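Local coordinates for protein beta-galactosidase (Marinomonas sp. ef1, PDB 6Y2K) that hydrolyses terminal beta-galactosidic bonds as a cold-active, hexameric beta-galactosidase of glycoside hydrolase family 42, at residues G129-A135 against H233-D238; V227-R231 against Q257-V261. All coordinates share one frame; numbering follows the deposited sequence. Where two conformers were deposited one is given.

Both contacts lie at the N-terminal end of the (beta/alpha)8 barrel, the end opposite the C-terminal strand ends where the active site of such barrels is found. Helix 205-233 joins them: contact 2 uses its last turns, and contact 1 begins where it ends and follows the loop into strand 238-244. The loops entering strands 134-138, 238-244 and 261-266, neighbours in the barrel, are thereby tied side by side. The centres of the two contacts are about 12 Å apart, and the contacts touch where Asp238 CA packs 3.6 Å from Asp260 OD2. A glycerol, probably from the crystallisation liquor, sits about 4 Å from the His131 side chain.

Contact 1: residues G129-A135 against H233-D238; sequences GHHPAVA and HSAGRD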
loop_
_atom_site.group_PDB
_atom_site.type_symbol
_atom_site.label_atom_id
_atom_site.label_comp_id
_atom_site.label_asym_id
_atom_site.label_seq_id
_atom_site.Cartn_x
_atom_site.Cartn_y
_atom_site.Cartn_z
ATOM N N GLY A 129 -46.798 46.219 -4.913
ATOM C CA GLY A 129 -46.931 45.915 -3.488
ATOM C C GLY A 129 -48.308 45.456 -3.033
ATOM O O GLY A 129 -48.419 44.783 -2.000
ATOM N N HIS A 130 -49.353 45.820 -3.786
ATOM C CA HIS A 130 -50.733 45.364 -3.504
ATOM C C HIS A 130 -51.346 44.496 -4.604
ATOM O O HIS A 130 -52.551 44.257 -4.614
ATOM C CB HIS A 130 -51.625 46.576 -3.203
ATOM C CG HIS A 130 -51.178 47.355 -2.008
ATOM N ND1 HIS A 130 -51.139 48.731 -1.987
ATOM C CD2 HIS A 130 -50.724 46.949 -0.800
ATOM C CE1 HIS A 130 -50.693 49.139 -0.812
ATOM N NE2 HIS A 130 -50.430 48.077 -0.074
ATOM N N HIS A 131 -50.513 43.985 -5.505
ATOM C CA HIS A 131 -50.975 43.100 -6.561
ATOM C C HIS A 131 -51.422 41.782 -5.906
ATOM O O HIS A 131 -50.701 41.259 -5.050
ATOM C CB HIS A 131 -49.850 42.867 -7.568
ATOM C CG HIS A 131 -50.304 42.249 -8.850
ATOM N ND1 HIS A 131 -50.745 40.951 -8.931
ATOM C CD2 HIS A 131 -50.373 42.748 -10.108
ATOM C CE1 HIS A 131 -51.082 40.680 -10.179
ATOM N NE2 HIS A 131 -50.863 41.754 -10.913
ATOM N N PRO A 132 -52.615 41.252 -6.278
ATOM C CA PRO A 132 -53.122 40.047 -5.608
ATOM C C PRO A 132 -52.320 38.760 -5.850
ATOM O O PRO A 132 -52.458 37.812 -5.083
ATOM C CB PRO A 132 -54.558 39.902 -6.151
ATOM C CG PRO A 132 -54.564 40.649 -7.437
ATOM C CD PRO A 132 -53.577 41.773 -7.273
ATOM N N ALA A 133 -51.528 38.722 -6.918
ATOM C CA ALA A 133 -50.573 37.627 -7.166
ATOM C C ALA A 133 -49.379 37.613 -6.206
ATOM O O ALA A 133 -48.823 36.557 -5.953
ATOM C CB ALA A 133 -50.056 37.676 -8.610
ATOM N N VAL A 134 -48.974 38.771 -5.692
ATOM C CA VAL A 134 -47.721 38.873 -4.938
ATOM C C VAL A 134 -47.954 38.516 -3.474
ATOM O O VAL A 134 -48.623 39.249 -2.747
ATOM C CB VAL A 134 -47.081 40.270 -5.080
ATOM C CG1 VAL A 134 -45.811 40.387 -4.237
ATOM C CG2 VAL A 134 -46.768 40.555 -6.541
ATOM N N ALA A 135 -47.406 37.372 -3.060
ATOM C CA ALA A 135 -47.520 36.892 -1.686
ATOM C C ALA A 135 -46.295 37.225 -0.839
ATOM O O ALA A 135 -46.379 37.247 0.393
ATOM C CB ALA A 135 -47.757 35.393 -1.694
ATOM N N HIS A 233 -45.119 49.817 1.548
ATOM C CA HIS A 233 -45.905 49.678 0.319
ATOM C C HIS A 233 -46.417 48.279 0.014
ATOM O O HIS A 233 -47.171 48.116 -0.942
ATOM C CB HIS A 233 -45.103 50.212 -0.865
ATOM C CG HIS A 233 -44.783 51.666 -0.749
ATOM N ND1 HIS A 233 -45.742 52.647 -0.875
ATOM C CD2 HIS A 233 -43.619 52.307 -0.488
ATOM C CE1 HIS A 233 -45.182 53.831 -0.703
ATOM N NE2 HIS A 233 -43.894 53.653 -0.475
ATOM N N SER A 234 -46.025 47.277 0.803
ATOM C CA SER A 234 -46.492 45.903 0.587
ATOM C C SER A 234 -46.781 45.184 1.905
ATOM O O SER A 234 -46.297 44.068 2.151
ATOM C CB SER A 234 -45.489 45.126 -0.268
ATOM O OG SER A 234 -46.076 43.954 -0.824
ATOM N N ALA A 235 -47.600 45.832 2.734
ATOM C CA ALA A 235 -48.077 45.261 3.997
ATOM C C ALA A 235 -48.711 43.893 3.790
ATOM O O ALA A 235 -49.421 43.662 2.801
ATOM C CB ALA A 235 -49.083 46.198 4.663
ATOM N N GLY A 236 -48.415 42.975 4.707
ATOM C CA GLY A 236 -48.948 41.618 4.647
ATOM C C GLY A 236 -48.129 40.612 3.856
ATOM O O GLY A 236 -48.377 39.412 3.975
ATOM N N ARG A 237 -47.170 41.077 3.044
ATOM C CA ARG A 237 -46.329 40.180 2.237
ATOM C C ARG A 237 -45.130 39.681 3.062
ATOM O O ARG A 237 -44.529 40.457 3.802
ATOM C CB ARG A 237 -45.832 40.886 0.970
ATOM C CG ARG A 237 -46.820 40.880 -0.184
ATOM C CD ARG A 237 -48.122 41.620 0.114
ATOM N NE ARG A 237 -49.023 41.572 -1.038
ATOM C CZ ARG A 237 -50.212 42.169 -1.101
ATOM N NH1 ARG A 237 -50.947 42.051 -2.203
ATOM N NH2 ARG A 237 -50.669 42.896 -0.083
ATOM N N ASP A 238 -44.797 38.394 2.931
ATOM C CA ASP A 238 -43.622 37.828 3.597
ATOM C C ASP A 238 -42.347 38.343 2.941
ATOM O O ASP A 238 -42.167 38.188 1.738
ATOM C CB ASP A 238 -43.616 36.298 3.514
ATOM C CG ASP A 238 -44.686 35.651 4.372
ATOM O OD1 ASP A 238 -44.970 36.142 5.479
ATOM O OD2 ASP A 238 -45.198 34.604 3.956
HETATM O O HOH W 1 -48.816 48.582 2.281
HETATM O O HOH W 2 -54.023 42.217 -2.353
HETATM O O HOH W 3 -48.610 36.910 1.906
#
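The backbones approach at two places, with Gly129 CA 4.1 Å from Ser234 CA where helix 205-233 ends, and with Asp238 N donating to Ala135 O at 3.2 Å where strands 134-138 and 238-244 start to pair. Between them, Arg237 drives its side chain into the 129-135 loop. A bend at chi2 (63°) followed by an extended end sets its guanidinium among the loop carbonyls. At its edge, Arg237 NE donates to Val134 O at 2.9 Å, somewhat tilted from the carbonyl plane. Arg237 NH1 reaches His131 O at 3.0 Å from above that carbonyl's plane, while Val134 N, closing a type I turn, meets the same oxygen from the opposite face. NH2 turns back to Ala235 O of its own loop, and Gly129 O sits over the centre of one guanidinium face, 3.3 Å from Arg237 CZ. Gly129 O takes its hydrogen bond from Ser234 OG instead, 2.7 Å away and on a lone pair; OG also bonds Trp137 of the strand. The His130 ring has His233 O over one face, while a water links its NE2 to Ala235 N. One cation surrounded by carbonyl oxygens thus fixes two turns against each other, its charge probably stabilised by the carbonyl dipoles turned toward it.

Contact 2: residues V227-R231 against Q257-V261; sequences VDILR and QDLDV
Asp258 meets helix 205-233 through its backbone: its carbonyl oxygen lies against the Val227 side chain, 3.3 Å from CG1 and 3.5 Å from CG2. Both methyls reach it because Val227 points its side chain at the loop. Asp258 O is buried here without a hydrogen-bond partner in the model, and Arg231 NH2, at 3.8 Å, is too far to serve it. The Asp258 side chain touches Lys224 and Val220 of the same helix, about one and two turns before Val227. Next, Leu259 leaves the backbone away from this part of the helix, yet its CD2 swings round to pack 3.8 Å from Val227 CG2, the two side chains crossing at a slant; the leucine also touches His241 and Tyr243 of strand 238-244. Asp260 then closes the contact with a two-pronged salt bridge to Arg231, whose chain bends at chi2 (-55°) to bring its guanidinium end-on to the carboxylate. Arg231 NH1 donates to Asp260 OD2 at 2.9 Å, on the syn lone pair, and Arg231 NH2 to Asp260 OD1 at 3.0 Å, from above the carboxylate plane. The two flat groups are twisted 57° apart rather than coplanar. OD2 accepts a second hydrogen bond, from Leu239 N, so one carboxylate holds both the helix and the start of the adjacent barrel strand. The paired donors probably stabilise its negative charge, anchoring the loop next to the apolar contact of Val227 with Leu259.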
loop_
_atom_site.group_PDB
_atom_site.type_symbol
_atom_site.label_atom_id
_atom_site.label_comp_id
_atom_site.label_asym_id
_atom_site.label_seq_id
_atom_site.Cartn_x
_atom_site.Cartn_y
_atom_site.Cartn_z
ATOM N N VAL A 227 -36.261 46.588 2.999
ATOM C CA VAL A 227 -37.306 46.149 3.934
ATOM C C VAL A 227 -38.238 47.312 4.334
ATOM O O VAL A 227 -39.464 47.148 4.360
ATOM C CB VAL A 227 -36.684 45.495 5.201
ATOM C CG1 VAL A 227 -37.703 45.353 6.332
ATOM C CG2 VAL A 227 -36.083 44.135 4.866
ATOM N N ASP A 228 -37.661 48.470 4.660
ATOM C CA ASP A 228 -38.474 49.627 5.081
ATOM C C ASP A 228 -39.462 50.052 3.982
ATOM O O ASP A 228 -40.639 50.317 4.274
ATOM C CB ASP A 228 -37.607 50.809 5.505
ATOM C CG ASP A 228 -36.860 50.570 6.809
ATOM O OD1 ASP A 228 -37.175 49.628 7.569
ATOM O OD2 ASP A 228 -35.942 51.363 7.079
ATOM N N ILE A 229 -38.991 50.075 2.732
ATOM C CA ILE A 229 -39.844 50.384 1.579
ATOM C C ILE A 229 -40.952 49.343 1.398
ATOM O O ILE A 229 -42.114 49.706 1.149
ATOM C CB ILE A 229 -39.019 50.476 0.273
ATOM C CG1 ILE A 229 -38.063 51.674 0.323
ATOM C CG2 ILE A 229 -39.928 50.595 -0.953
ATOM C CD1 ILE A 229 -36.902 51.575 -0.645
ATOM N N LEU A 230 -40.586 48.061 1.509
ATOM C CA LEU A 230 -41.531 46.972 1.311
ATOM C C LEU A 230 -42.566 46.877 2.446
ATOM O O LEU A 230 -43.723 46.542 2.175
ATOM C CB LEU A 230 -40.798 45.638 1.099
ATOM C CG LEU A 230 -39.954 45.559 -0.188
ATOM C CD1 LEU A 230 -38.969 44.394 -0.138
ATOM C CD2 LEU A 230 -40.834 45.469 -1.428
ATOM N N ARG A 231 -42.172 47.186 3.685
ATOM C CA ARG A 231 -43.128 47.277 4.811
ATOM C C ARG A 231 -44.194 48.348 4.581
ATOM O O ARG A 231 -45.370 48.133 4.886
ATOM C CB ARG A 231 -42.425 47.615 6.136
ATOM C CG ARG A 231 -41.540 46.537 6.736
ATOM C CD ARG A 231 -42.268 45.229 6.939
ATOM N NE ARG A 231 -41.421 44.255 7.621
ATOM C CZ ARG A 231 -41.651 42.944 7.653
ATOM N NH1 ARG A 231 -42.712 42.405 7.035
ATOM N NH2 ARG A 231 -40.795 42.162 8.297
ATOM N N GLN A 257 -33.301 39.386 11.495
ATOM C CA GLN A 257 -34.138 40.207 12.389
ATOM C C GLN A 257 -35.086 41.124 11.605
ATOM O O GLN A 257 -36.166 41.468 12.082
ATOM C CB GLN A 257 -33.280 41.099 13.307
ATOM C CG GLN A 257 -32.456 40.396 14.374
ATOM C CD GLN A 257 -31.542 41.361 15.116
ATOM O OE1 GLN A 257 -30.701 40.951 15.909
ATOM N NE2 GLN A 257 -31.703 42.657 14.848
ATOM N N ASP A 258 -34.664 41.540 10.407
ATOM C CA ASP A 258 -35.445 42.457 9.575
ATOM C C ASP A 258 -36.372 41.770 8.568
ATOM O O ASP A 258 -37.033 42.446 7.789
ATOM C CB ASP A 258 -34.495 43.439 8.861
ATOM C CG ASP A 258 -33.736 44.334 9.840
ATOM O OD1 ASP A 258 -34.341 44.780 10.834
ATOM O OD2 ASP A 258 -32.536 44.604 9.615
ATOM N N LEU A 259 -36.431 40.440 8.589
ATOM C CA LEU A 259 -37.191 39.677 7.614
ATOM C C LEU A 259 -38.168 38.736 8.314
ATOM O O LEU A 259 -38.073 38.508 9.524
ATOM C CB LEU A 259 -36.240 38.891 6.707
ATOM C CG LEU A 259 -35.331 39.743 5.806
ATOM C CD1 LEU A 259 -34.175 38.896 5.283
ATOM C CD2 LEU A 259 -36.096 40.361 4.640
ATOM N N ASP A 260 -39.112 38.208 7.542
ATOM C CA ASP A 260 -40.138 37.299 8.062
ATOM C C ASP A 260 -39.759 35.830 7.936
ATOM O O ASP A 260 -40.214 35.009 8.730
ATOM C CB ASP A 260 -41.457 37.538 7.337
ATOM C CG ASP A 260 -41.946 38.954 7.497
ATOM O OD1 ASP A 260 -41.988 39.451 8.651
ATOM O OD2 ASP A 260 -42.258 39.593 6.469
ATOM N N VAL A 261 -38.961 35.499 6.919
ATOM C CA VAL A 261 -38.637 34.116 6.586
ATOM C C VAL A 261 -37.157 34.035 6.218
ATOM O O VAL A 261 -36.631 34.947 5.576
ATOM C CB VAL A 261 -39.448 33.626 5.358
ATOM C CG1 VAL A 261 -39.098 32.179 5.020
ATOM C CG2 VAL A 261 -40.953 33.785 5.585
#